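Local coordinates for PbSGBP-B lipoprotein (Prevotella bryantii B14, PDB 6D2Y) that probably binds polysaccharide at the cell surface as a lipoprotein of a polysaccharide utilization locus, and carries a bound magnesium ion, at residues A[139-144]-A[312-317]; A[195-200]-A[215-220]; A[133-138]-A[149-154]; A[258-263]-A[446-451]. One frame throughout, in Å; residues are numbered along the deposited sequence.

Interaction 1 of 4, residues A[139-144]-A[312-317]; sequences SNEWAK and SLKFEM
Two carboxylates, those of E141 and E316, come close in a buried interface: E141 OE1 lies 4.5 Å from E316 OE2. K314 and R455 lie beside these carboxylates and probably offset the like charges. K314 NZ forms a salt bridge with E141 OE2 at 2.8 Å, arriving on the syn lone pair, the side of the other oxygen. The lysine is stretched beyond CG and crosses the glutamate chain at about a right angle, and its CE also lies against E141 OE2. A water donates to E141 OE1 and sits at a long, weak 3.4 Å from K314 NZ. Outside the two segments, R455 makes salt bridges to E141 OE1 and E316 OE1, while T394 OG1 is hydrogen-bonded to E316 OE2 and to the backbone N of E141.

The E316 chain is bent at chi2 (75°), which brings E316 OE1 over one face of the W142 indole, 3.4 Å from W142 CD1, with ring and carboxylate planes 29° apart. The indole NE1 itself bonds to D218 O. At the loop side, N140 OD1 receives W142 N at 2.7 Å in an Asx turn, the donor standing 47° out of the carbonyl plane, and the same amide oxygen meets E316 CG at 3.6 Å. Within the type I turn from N140 to A143, E141 and W142 point toward the strand, while N140 reaches it with OD1.

This joins the loop after strand 134-138, in the IPT/TIG range, to the glycan-binding range. With R455 bridging both glutamates and K314 adding a second cation to E141, both carboxylates are probably kept ionised despite their burial.

Interaction 2 of 4, residues A[195-200]-A[215-220]; sequences MPQHED and QYMDNR
Y216 O receives the backbone N of H198 at 2.9 Å, nearly straight and in the carbonyl plane, a direct bond between two loops that are linked by the strand pair 200-205 and 208-215. The second loop makes a type II turn from Q215 to D218, followed by an Asx turn in which D218 OD1 accepts R220 N. That carboxylate is gripped from several sides: R220 approaches side-on, NE to OD1 and NH2 to OD2 on their syn lone pairs, and Q215 N reaches OD2 from above the carboxylate plane.

A water also ties the loops, donating to P196 O and accepting from E199 N and Y216 N. The Y216 side chain is packed on several sides. The selenium of M195 lies 4.2 Å from the Y216 ring centroid and 27° off its normal, a Met-aromatic contact over the face. P196 O lies near the ring plane at its edge, and Q197 CG approaches obliquely, 3.5 Å from Y216 CD2. With CG of Y216 opposite its backbone N (chi1 -176°), the ring lies between M195 SE on one face and M217 CG on the other, and its OH bonds to A143 O.

The contact lies where the IPT/TIG range passes into the glycan-binding range. At its rim the planes of the H198 ring and the N219 amide are 18° apart, though the side chains cross at about a right angle, and H198 CD2 stands 3.4 Å from N219 OD1.

Interaction 3 of 4, residues A[133-138]-A[149-154]; sequences PSVVSM and VTITGD
M138 and I151 make the tightly packed, apolar side of this strand pair, with M138 CG 3.6 Å from I151 CG1. M138 CG also lies 3.9 Å from V149 CG1. V135 is on the same face, its CG1 4.1 Å from I151 CG2. That face is turned inward, toward an opposing sheet: V135 touches V203 and F214 there, and M138 touches I201 and F214. Within its own sheet, I151 has F189 as a neighbour.

The face of S134, S137, T152 and D154 is polar and lies toward solvent, its residues partly exposed. S137 OG stands 3.3 Å from T152 CB, placed there by a chi1 of 59° that sets the hydroxyl between backbone N and carbonyl carbon. A water donates to T150 O, T152 OG1 bonds to K186, and D154 forms a salt bridge with K184.

Between the faces the backbone ladder slips by one residue. T152 O accepts from both V136 N (3.0 Å) and S137 N (3.2 Å), the first in the carbonyl plane and the second tilted 25° from it, while T152 N returns a bond to S137 O. Two residues opposite one define a classic beta bulge, here within an antiparallel hairpin at the edge of a four-stranded sheet in the IPT/TIG range, consistent with an immunoglobulin-like beta sandwich.

Interaction 4 of 4, residues A[258-263]-A[446-451]; sequences YMQIGN and TPIIKI
K450 can be followed from CB to its tip along the Y258 ring. Its CB lies 3.8 Å from Y258 CD2, and CG passes beside CE2 and CD2. The next carbon, CD, sits over the ring face, 3.9 Å from the Y258 centroid and 29° off the normal, a CH-pi contact. CE of K450 then meets two oxygens, Q260 OE1 at 3.4 Å and, slightly farther, Y258 OH, and NZ ends in a weak 3.5 Å bond to Y258 OH. The chain is extended beyond CG, which explains why successive carbons track across the tyrosine. The polar ends have other partners too: NZ bonds to T252, and Y258 OH to D250 and Q248.

Q260 runs side by side with K450, and its NE2 bonds to G262 O at 2.7 Å on a lone pair, holding the Q260 amide against the backbone of G262. On the other face, I261 CD1 meets I451 CD1 at 3.9 Å, with M259 CE close to the same methyl carbon.

Between the two faces runs a regular antiparallel ladder, the strand segments at 154°. M259 and I451 exchange two bonds, as do I261 and I449; I261 N to I449 O spans 2.6 Å at 173°.

Strand 258-261 lies between 246-248 and the long strand 449-458, which in turn pairs with 311-318. The face of M259, I261, I449 and I451 meets strand 423-428 through I426 and L428, and also F315 and M317, whereas Y258 stands near D452 and N257 of the magnesium site.

Overall arrangement
Interaction 3 closes first along the chain, as a hairpin in the IPT/TIG range; interaction 2 follows, nested within the long loop that interaction 1 closes. Interaction 4 opens before interaction 1 closes, so these two cross along the chain, as do interactions 1 and 3. Interaction 1 is the hub. It touches interaction 2 through A143 and W142 (centres 11 Å apart), interaction 3 through S139 with T150 (13 Å), and interaction 4 through M317 and F315 (16 Å), strands 311-318 and 449-458 being sheet neighbours. Interactions 3 and 4 lie 27 Å apart between centres. Interactions 1 and 2 join the two ranges by direct contacts; the side chains of W142 and Y258 come within about 6 Å of the magnesium ion.

Interaction 1 of 4, residues A[139-144]-A[312-317]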
# COMPACT_ATOMS: atom_id res chain seq x y z
N SER A 139 -2.25 0.16 -9.25
CA SER A 139 -2.49 1.52 -9.71
C SER A 139 -3.96 1.90 -9.55
O SER A 139 -4.29 2.95 -9.00
CB SER A 139 -2.05 1.68 -11.16
OG SER A 139 -2.80 0.83 -12.01
N ASN A 140 -4.86 1.05 -10.05
CA ASN A 140 -6.30 1.25 -9.89
C ASN A 140 -6.90 -0.12 -9.63
O ASN A 140 -7.05 -0.92 -10.56
CB ASN A 140 -6.90 1.90 -11.13
CG ASN A 140 -8.41 2.10 -11.02
OD1 ASN A 140 -9.04 1.73 -10.02
ND2 ASN A 140 -9.00 2.69 -12.05
N GLU A 141 -7.25 -0.39 -8.38
CA GLU A 141 -7.91 -1.65 -8.07
C GLU A 141 -9.27 -1.78 -8.75
O GLU A 141 -9.81 -2.89 -8.80
CB GLU A 141 -8.06 -1.79 -6.55
CG GLU A 141 -6.72 -1.73 -5.84
CD GLU A 141 -6.84 -1.84 -4.34
OE1 GLU A 141 -7.96 -2.07 -3.84
OE2 GLU A 141 -5.81 -1.68 -3.65
N TRP A 142 -9.84 -0.68 -9.25
CA TRP A 142 -11.10 -0.70 -9.98
C TRP A 142 -10.91 -0.36 -11.46
O TRP A 142 -11.75 0.30 -12.07
CB TRP A 142 -12.10 0.25 -9.32
CG TRP A 142 -12.72 -0.33 -8.07
CD1 TRP A 142 -12.07 -0.81 -6.97
CD2 TRP A 142 -14.12 -0.50 -7.81
NE1 TRP A 142 -12.98 -1.25 -6.03
CE2 TRP A 142 -14.24 -1.08 -6.53
CE3 TRP A 142 -15.28 -0.22 -8.53
CZ2 TRP A 142 -15.47 -1.37 -5.95
CZ3 TRP A 142 -16.50 -0.52 -7.97
CH2 TRP A 142 -16.59 -1.09 -6.69
N ALA A 143 -9.83 -0.86 -12.05
CA ALA A 143 -9.54 -0.56 -13.45
C ALA A 143 -10.47 -1.33 -14.37
O ALA A 143 -10.71 -2.52 -14.19
CB ALA A 143 -8.09 -0.91 -13.77
N LYS A 144 -11.01 -0.62 -15.36
CA LYS A 144 -11.89 -1.24 -16.34
C LYS A 144 -11.08 -1.99 -17.40
O LYS A 144 -9.87 -1.83 -17.52
CB LYS A 144 -12.77 -0.18 -17.00
CG LYS A 144 -13.22 0.93 -16.07
CD LYS A 144 -14.18 1.88 -16.75
CE LYS A 144 -15.15 2.50 -15.75
NZ LYS A 144 -15.53 1.52 -14.70
N SER A 312 -6.30 -0.69 6.68
CA SER A 312 -6.01 0.54 5.96
C SER A 312 -7.28 1.11 5.36
O SER A 312 -8.19 0.36 4.97
CB SER A 312 -4.97 0.32 4.85
OG SER A 312 -3.74 -0.13 5.37
N LEU A 313 -7.34 2.43 5.29
CA LEU A 313 -8.40 3.12 4.56
C LEU A 313 -7.98 3.24 3.09
O LEU A 313 -6.86 3.67 2.79
CB LEU A 313 -8.66 4.50 5.16
CG LEU A 313 -9.76 5.35 4.51
CD1 LEU A 313 -11.13 4.98 5.05
CD2 LEU A 313 -9.47 6.83 4.74
N LYS A 314 -8.89 2.86 2.19
CA LYS A 314 -8.62 2.90 0.76
C LYS A 314 -9.77 3.58 0.04
O LYS A 314 -10.91 3.57 0.51
CB LYS A 314 -8.43 1.49 0.18
CG LYS A 314 -7.01 0.95 0.27
CD LYS A 314 -6.91 -0.37 -0.48
CE LYS A 314 -5.52 -0.97 -0.38
NZ LYS A 314 -5.46 -2.33 -0.96
N PHE A 315 -9.45 4.18 -1.11
CA PHE A 315 -10.43 4.82 -1.97
C PHE A 315 -9.78 5.08 -3.32
O PHE A 315 -8.56 5.15 -3.44
CB PHE A 315 -10.97 6.13 -1.37
CG PHE A 315 -9.91 7.19 -1.16
CD1 PHE A 315 -9.20 7.26 0.03
CD2 PHE A 315 -9.65 8.13 -2.15
CE1 PHE A 315 -8.24 8.24 0.22
CE2 PHE A 315 -8.69 9.10 -1.97
CZ PHE A 315 -7.98 9.16 -0.78
N GLU A 316 -10.62 5.21 -4.35
CA GLU A 316 -10.18 5.62 -5.67
C GLU A 316 -10.39 7.12 -5.84
O GLU A 316 -11.36 7.69 -5.34
CB GLU A 316 -10.92 4.85 -6.77
CG GLU A 316 -10.28 3.51 -7.13
CD GLU A 316 -10.53 2.44 -6.08
OE1 GLU A 316 -11.67 2.33 -5.60
OE2 GLU A 316 -9.58 1.70 -5.74
N MSE A 317 -9.47 7.75 -6.56
CA MSE A 317 -9.42 9.21 -6.62
C MSE A 317 -9.06 9.72 -8.01
O MSE A 317 -8.18 9.18 -8.68
CB MSE A 317 -8.41 9.72 -5.59
CG MSE A 317 -8.19 11.23 -5.53
SE MSE A 317 -6.73 11.57 -4.28
CE MSE A 317 -6.82 13.48 -4.06
O HOH W 1 -8.73 -2.96 -1.46

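Interaction 2 of 4, residues A[195-200]-A[215-220]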
# COMPACT_ATOMS: atom_id res chain seq x y z
N MSE A 195 -11.24 -10.79 -15.83
CA MSE A 195 -10.48 -11.16 -14.65
C MSE A 195 -11.45 -11.26 -13.47
O MSE A 195 -12.28 -10.38 -13.27
CB MSE A 195 -9.35 -10.16 -14.34
CG MSE A 195 -8.81 -10.28 -12.92
SE MSE A 195 -7.60 -8.85 -12.35
CE MSE A 195 -5.94 -9.48 -13.12
N PRO A 196 -11.36 -12.37 -12.73
CA PRO A 196 -12.29 -12.58 -11.62
C PRO A 196 -12.24 -11.46 -10.59
O PRO A 196 -11.17 -10.98 -10.22
CB PRO A 196 -11.82 -13.91 -11.01
CG PRO A 196 -11.15 -14.61 -12.15
CD PRO A 196 -10.50 -13.53 -12.97
N GLN A 197 -13.42 -11.06 -10.13
CA GLN A 197 -13.56 -9.98 -9.18
C GLN A 197 -13.68 -10.53 -7.76
O GLN A 197 -14.11 -11.67 -7.55
CB GLN A 197 -14.80 -9.15 -9.51
CG GLN A 197 -14.61 -8.27 -10.73
CD GLN A 197 -15.91 -7.74 -11.27
OE1 GLN A 197 -16.82 -7.40 -10.51
NE2 GLN A 197 -16.01 -7.63 -12.59
N HIS A 198 -13.27 -9.71 -6.79
CA HIS A 198 -13.43 -10.03 -5.37
C HIS A 198 -12.78 -11.37 -5.02
O HIS A 198 -13.31 -12.16 -4.24
CB HIS A 198 -14.90 -10.03 -4.96
CG HIS A 198 -15.71 -8.95 -5.62
ND1 HIS A 198 -16.59 -9.20 -6.66
CD2 HIS A 198 -15.77 -7.62 -5.40
CE1 HIS A 198 -17.15 -8.07 -7.04
NE2 HIS A 198 -16.67 -7.09 -6.29
N GLU A 199 -11.61 -11.63 -5.59
CA GLU A 199 -10.87 -12.85 -5.34
C GLU A 199 -9.41 -12.51 -5.07
O GLU A 199 -8.92 -11.44 -5.44
CB GLU A 199 -10.98 -13.84 -6.50
CG GLU A 199 -12.40 -14.35 -6.73
CD GLU A 199 -12.49 -15.86 -6.69
OE1 GLU A 199 -12.49 -16.48 -7.77
OE2 GLU A 199 -12.55 -16.42 -5.58
N ASP A 200 -8.71 -13.45 -4.43
CA ASP A 200 -7.33 -13.22 -4.04
C ASP A 200 -6.42 -13.18 -5.27
O ASP A 200 -6.59 -13.96 -6.21
CB ASP A 200 -6.87 -14.30 -3.07
CG ASP A 200 -7.82 -14.48 -1.90
OD1 ASP A 200 -8.79 -15.26 -2.02
OD2 ASP A 200 -7.60 -13.82 -0.85
N GLN A 215 -7.96 -6.86 -3.94
CA GLN A 215 -8.71 -7.69 -4.87
C GLN A 215 -9.19 -6.82 -6.02
O GLN A 215 -9.24 -5.59 -5.92
CB GLN A 215 -9.90 -8.37 -4.19
CG GLN A 215 -9.51 -9.33 -3.07
CD GLN A 215 -10.72 -9.98 -2.42
OE1 GLN A 215 -11.83 -9.46 -2.47
NE2 GLN A 215 -10.50 -11.14 -1.80
N TYR A 216 -9.54 -7.46 -7.13
CA TYR A 216 -10.07 -6.74 -8.28
C TYR A 216 -11.50 -6.31 -8.00
O TYR A 216 -12.32 -7.12 -7.57
CB TYR A 216 -10.02 -7.64 -9.52
CG TYR A 216 -10.46 -6.93 -10.78
CD1 TYR A 216 -10.02 -5.65 -11.06
CD2 TYR A 216 -11.35 -7.54 -11.66
CE1 TYR A 216 -10.42 -5.00 -12.21
CE2 TYR A 216 -11.76 -6.89 -12.81
CZ TYR A 216 -11.29 -5.62 -13.07
OH TYR A 216 -11.69 -4.96 -14.22
N MSE A 217 -11.81 -5.03 -8.26
CA MSE A 217 -13.11 -4.45 -7.89
C MSE A 217 -13.35 -4.59 -6.39
O MSE A 217 -14.45 -4.92 -5.98
CB MSE A 217 -14.28 -5.11 -8.63
CG MSE A 217 -14.27 -5.04 -10.17
SE MSE A 217 -14.62 -3.35 -11.10
CE MSE A 217 -12.98 -2.89 -12.04
N ASP A 218 -12.31 -4.36 -5.58
CA ASP A 218 -12.38 -4.65 -4.16
C ASP A 218 -13.50 -3.87 -3.48
O ASP A 218 -13.58 -2.64 -3.60
CB ASP A 218 -11.04 -4.33 -3.50
CG ASP A 218 -10.76 -5.19 -2.29
OD1 ASP A 218 -11.71 -5.78 -1.73
OD2 ASP A 218 -9.58 -5.28 -1.89
N ASN A 219 -14.38 -4.58 -2.76
CA ASN A 219 -15.44 -3.94 -2.00
C ASN A 219 -15.46 -4.41 -0.54
O ASN A 219 -16.47 -4.21 0.15
CB ASN A 219 -16.81 -4.19 -2.65
CG ASN A 219 -17.14 -5.66 -2.80
OD1 ASN A 219 -16.43 -6.53 -2.29
ND2 ASN A 219 -18.22 -5.95 -3.52
N ARG A 220 -14.38 -5.02 -0.07
CA ARG A 220 -14.33 -5.43 1.33
C ARG A 220 -14.22 -4.21 2.24
O ARG A 220 -13.50 -3.25 1.94
CB ARG A 220 -13.14 -6.37 1.57
CG ARG A 220 -13.04 -7.51 0.56
CD ARG A 220 -11.75 -8.31 0.74
NE ARG A 220 -10.56 -7.57 0.31
CZ ARG A 220 -9.33 -7.86 0.71
NH1 ARG A 220 -9.12 -8.86 1.55
NH2 ARG A 220 -8.30 -7.14 0.27
O HOH W 2 -10.12 -10.38 -7.78
O HOH W 3 -16.76 -4.55 -6.73

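Interaction 3 of 4, residues A[133-138]-A[149-154]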
# COMPACT_ATOMS: atom_id res chain seq x y z
N PRO A 133 8.40 -12.44 -4.03
CA PRO A 133 7.87 -11.13 -4.45
C PRO A 133 7.12 -10.45 -3.31
O PRO A 133 6.44 -11.10 -2.51
CB PRO A 133 6.93 -11.47 -5.61
CG PRO A 133 7.39 -12.80 -6.10
CD PRO A 133 7.88 -13.53 -4.88
N SER A 134 7.26 -9.13 -3.24
CA SER A 134 6.50 -8.31 -2.32
C SER A 134 5.52 -7.46 -3.12
O SER A 134 5.92 -6.80 -4.08
CB SER A 134 7.42 -7.42 -1.48
OG SER A 134 7.71 -6.21 -2.16
N VAL A 135 4.25 -7.50 -2.73
CA VAL A 135 3.19 -6.77 -3.43
C VAL A 135 2.69 -5.68 -2.50
O VAL A 135 2.29 -5.96 -1.36
CB VAL A 135 2.05 -7.71 -3.86
CG1 VAL A 135 1.03 -6.94 -4.68
CG2 VAL A 135 2.60 -8.89 -4.63
N VAL A 136 2.70 -4.44 -2.97
CA VAL A 136 2.31 -3.32 -2.13
C VAL A 136 1.04 -2.67 -2.65
O VAL A 136 0.03 -2.59 -1.93
CB VAL A 136 3.46 -2.31 -1.99
CG1 VAL A 136 2.99 -1.09 -1.21
CG2 VAL A 136 4.65 -2.95 -1.31
N SER A 137 1.06 -2.19 -3.90
CA SER A 137 -0.04 -1.38 -4.39
C SER A 137 -0.40 -1.75 -5.82
O SER A 137 0.42 -2.27 -6.57
CB SER A 137 0.31 0.12 -4.33
OG SER A 137 1.46 0.40 -5.11
N MSE A 138 -1.65 -1.46 -6.18
CA MSE A 138 -2.10 -1.59 -7.55
C MSE A 138 -2.51 -0.19 -7.99
O MSE A 138 -3.05 0.57 -7.18
CB MSE A 138 -3.27 -2.58 -7.65
CG MSE A 138 -3.40 -3.24 -9.01
SE MSE A 138 -5.22 -3.82 -9.40
CE MSE A 138 -5.09 -5.70 -9.05
N VAL A 149 -2.71 -1.17 -16.25
CA VAL A 149 -2.62 -1.38 -14.81
C VAL A 149 -1.17 -1.66 -14.45
O VAL A 149 -0.47 -2.40 -15.15
CB VAL A 149 -3.52 -2.54 -14.35
CG1 VAL A 149 -3.58 -2.60 -12.83
CG2 VAL A 149 -4.92 -2.39 -14.93
N THR A 150 -0.70 -1.06 -13.35
CA THR A 150 0.63 -1.29 -12.83
C THR A 150 0.54 -1.76 -11.39
O THR A 150 -0.20 -1.18 -10.59
CB THR A 150 1.49 -0.02 -12.92
OG1 THR A 150 0.92 1.01 -12.10
CG2 THR A 150 1.59 0.47 -14.36
N ILE A 151 1.29 -2.81 -11.06
CA ILE A 151 1.37 -3.34 -9.71
C ILE A 151 2.76 -3.04 -9.18
O ILE A 151 3.77 -3.46 -9.78
CB ILE A 151 1.07 -4.85 -9.67
CG1 ILE A 151 -0.44 -5.08 -9.69
CG2 ILE A 151 1.67 -5.48 -8.42
CD1 ILE A 151 -0.82 -6.51 -10.02
N THR A 152 2.84 -2.31 -8.07
CA THR A 152 4.10 -1.88 -7.50
C THR A 152 4.49 -2.76 -6.33
O THR A 152 3.64 -3.17 -5.52
CB THR A 152 4.02 -0.42 -7.04
OG1 THR A 152 3.42 0.38 -8.07
CG2 THR A 152 5.41 0.13 -6.73
N GLY A 153 5.78 -3.07 -6.23
CA GLY A 153 6.29 -3.88 -5.15
C GLY A 153 7.79 -4.06 -5.22
O GLY A 153 8.54 -3.09 -5.39
N ASP A 154 8.25 -5.31 -5.10
CA ASP A 154 9.68 -5.60 -5.15
C ASP A 154 9.87 -7.07 -5.48
O ASP A 154 8.98 -7.89 -5.27
CB ASP A 154 10.38 -5.24 -3.83
CG ASP A 154 11.85 -4.96 -4.01
OD1 ASP A 154 12.41 -5.37 -5.05
OD2 ASP A 154 12.46 -4.33 -3.12
O HOH W 4 1.01 0.15 -8.46

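Interaction 4 of 4, residues A[258-263]-A[446-451]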
# COMPACT_ATOMS: atom_id res chain seq x y z
N TYR A 258 -19.84 9.41 -7.75
CA TYR A 258 -18.62 9.75 -7.04
C TYR A 258 -18.89 10.97 -6.18
O TYR A 258 -19.87 11.70 -6.38
CB TYR A 258 -17.46 10.03 -8.00
CG TYR A 258 -17.74 11.16 -8.98
CD1 TYR A 258 -18.21 10.89 -10.26
CD2 TYR A 258 -17.55 12.48 -8.62
CE1 TYR A 258 -18.48 11.91 -11.15
CE2 TYR A 258 -17.82 13.51 -9.50
CZ TYR A 258 -18.28 13.22 -10.76
OH TYR A 258 -18.54 14.24 -11.64
N MSE A 259 -18.00 11.20 -5.22
CA MSE A 259 -18.08 12.39 -4.38
C MSE A 259 -16.95 13.33 -4.77
O MSE A 259 -15.82 12.90 -4.99
CB MSE A 259 -18.02 12.00 -2.91
CG MSE A 259 -18.25 13.12 -1.90
SE MSE A 259 -16.69 14.23 -1.57
CE MSE A 259 -15.64 12.95 -0.55
N GLN A 260 -17.26 14.62 -4.89
CA GLN A 260 -16.32 15.60 -5.43
C GLN A 260 -16.03 16.68 -4.40
O GLN A 260 -16.96 17.28 -3.84
CB GLN A 260 -16.87 16.24 -6.71
CG GLN A 260 -15.97 17.33 -7.28
CD GLN A 260 -16.54 17.96 -8.53
OE1 GLN A 260 -16.85 17.28 -9.51
NE2 GLN A 260 -16.68 19.28 -8.51
N ILE A 261 -14.75 16.91 -4.15
CA ILE A 261 -14.28 18.01 -3.31
C ILE A 261 -13.72 19.10 -4.22
O ILE A 261 -12.90 18.82 -5.11
CB ILE A 261 -13.22 17.53 -2.31
CG1 ILE A 261 -13.78 16.43 -1.40
CG2 ILE A 261 -12.69 18.69 -1.48
CD1 ILE A 261 -12.76 15.85 -0.45
N GLY A 262 -14.17 20.33 -4.01
CA GLY A 262 -13.79 21.42 -4.89
C GLY A 262 -14.59 21.42 -6.17
O GLY A 262 -15.40 20.54 -6.45
N ASN A 263 -14.35 22.45 -6.98
CA ASN A 263 -15.04 22.60 -8.25
C ASN A 263 -14.23 23.54 -9.13
O ASN A 263 -13.23 24.12 -8.71
CB ASN A 263 -16.47 23.12 -8.06
CG ASN A 263 -17.42 22.65 -9.15
OD1 ASN A 263 -16.99 22.10 -10.16
ND2 ASN A 263 -18.71 22.87 -8.95
N THR A 446 -6.96 25.64 -7.98
CA THR A 446 -8.41 25.42 -8.03
C THR A 446 -8.60 23.92 -8.17
O THR A 446 -8.86 23.41 -9.27
CB THR A 446 -9.06 26.18 -9.18
OG1 THR A 446 -8.43 25.81 -10.42
CG2 THR A 446 -8.92 27.69 -8.98
N PRO A 447 -8.48 23.17 -7.07
CA PRO A 447 -8.43 21.72 -7.18
C PRO A 447 -9.81 21.09 -7.29
O PRO A 447 -10.80 21.58 -6.73
CB PRO A 447 -7.75 21.30 -5.87
CG PRO A 447 -8.18 22.35 -4.90
CD PRO A 447 -8.33 23.63 -5.68
N ILE A 448 -9.87 20.00 -8.05
CA ILE A 448 -11.05 19.15 -8.16
C ILE A 448 -10.62 17.74 -7.80
O ILE A 448 -9.77 17.15 -8.47
CB ILE A 448 -11.66 19.19 -9.57
CG1 ILE A 448 -12.34 20.54 -9.82
CG2 ILE A 448 -12.65 18.05 -9.74
CD1 ILE A 448 -13.24 20.56 -11.05
N ILE A 449 -11.20 17.20 -6.73
CA ILE A 449 -10.87 15.88 -6.23
C ILE A 449 -12.15 15.06 -6.21
O ILE A 449 -13.06 15.33 -5.42
CB ILE A 449 -10.22 15.92 -4.85
CG1 ILE A 449 -8.87 16.62 -4.91
CG2 ILE A 449 -10.10 14.51 -4.28
CD1 ILE A 449 -8.33 17.02 -3.56
N LYS A 450 -12.22 14.06 -7.08
CA LYS A 450 -13.34 13.14 -7.12
C LYS A 450 -12.95 11.86 -6.40
O LYS A 450 -11.89 11.29 -6.66
CB LYS A 450 -13.77 12.87 -8.56
CG LYS A 450 -14.12 14.14 -9.30
CD LYS A 450 -14.62 13.88 -10.71
CE LYS A 450 -15.01 15.18 -11.39
NZ LYS A 450 -15.36 14.97 -12.82
N ILE A 451 -13.80 11.42 -5.48
CA ILE A 451 -13.51 10.28 -4.62
C ILE A 451 -14.65 9.28 -4.75
O ILE A 451 -15.82 9.66 -4.81
CB ILE A 451 -13.32 10.72 -3.15
CG1 ILE A 451 -12.04 11.54 -3.02
CG2 ILE A 451 -13.29 9.52 -2.22
CD1 ILE A 451 -11.90 12.26 -1.69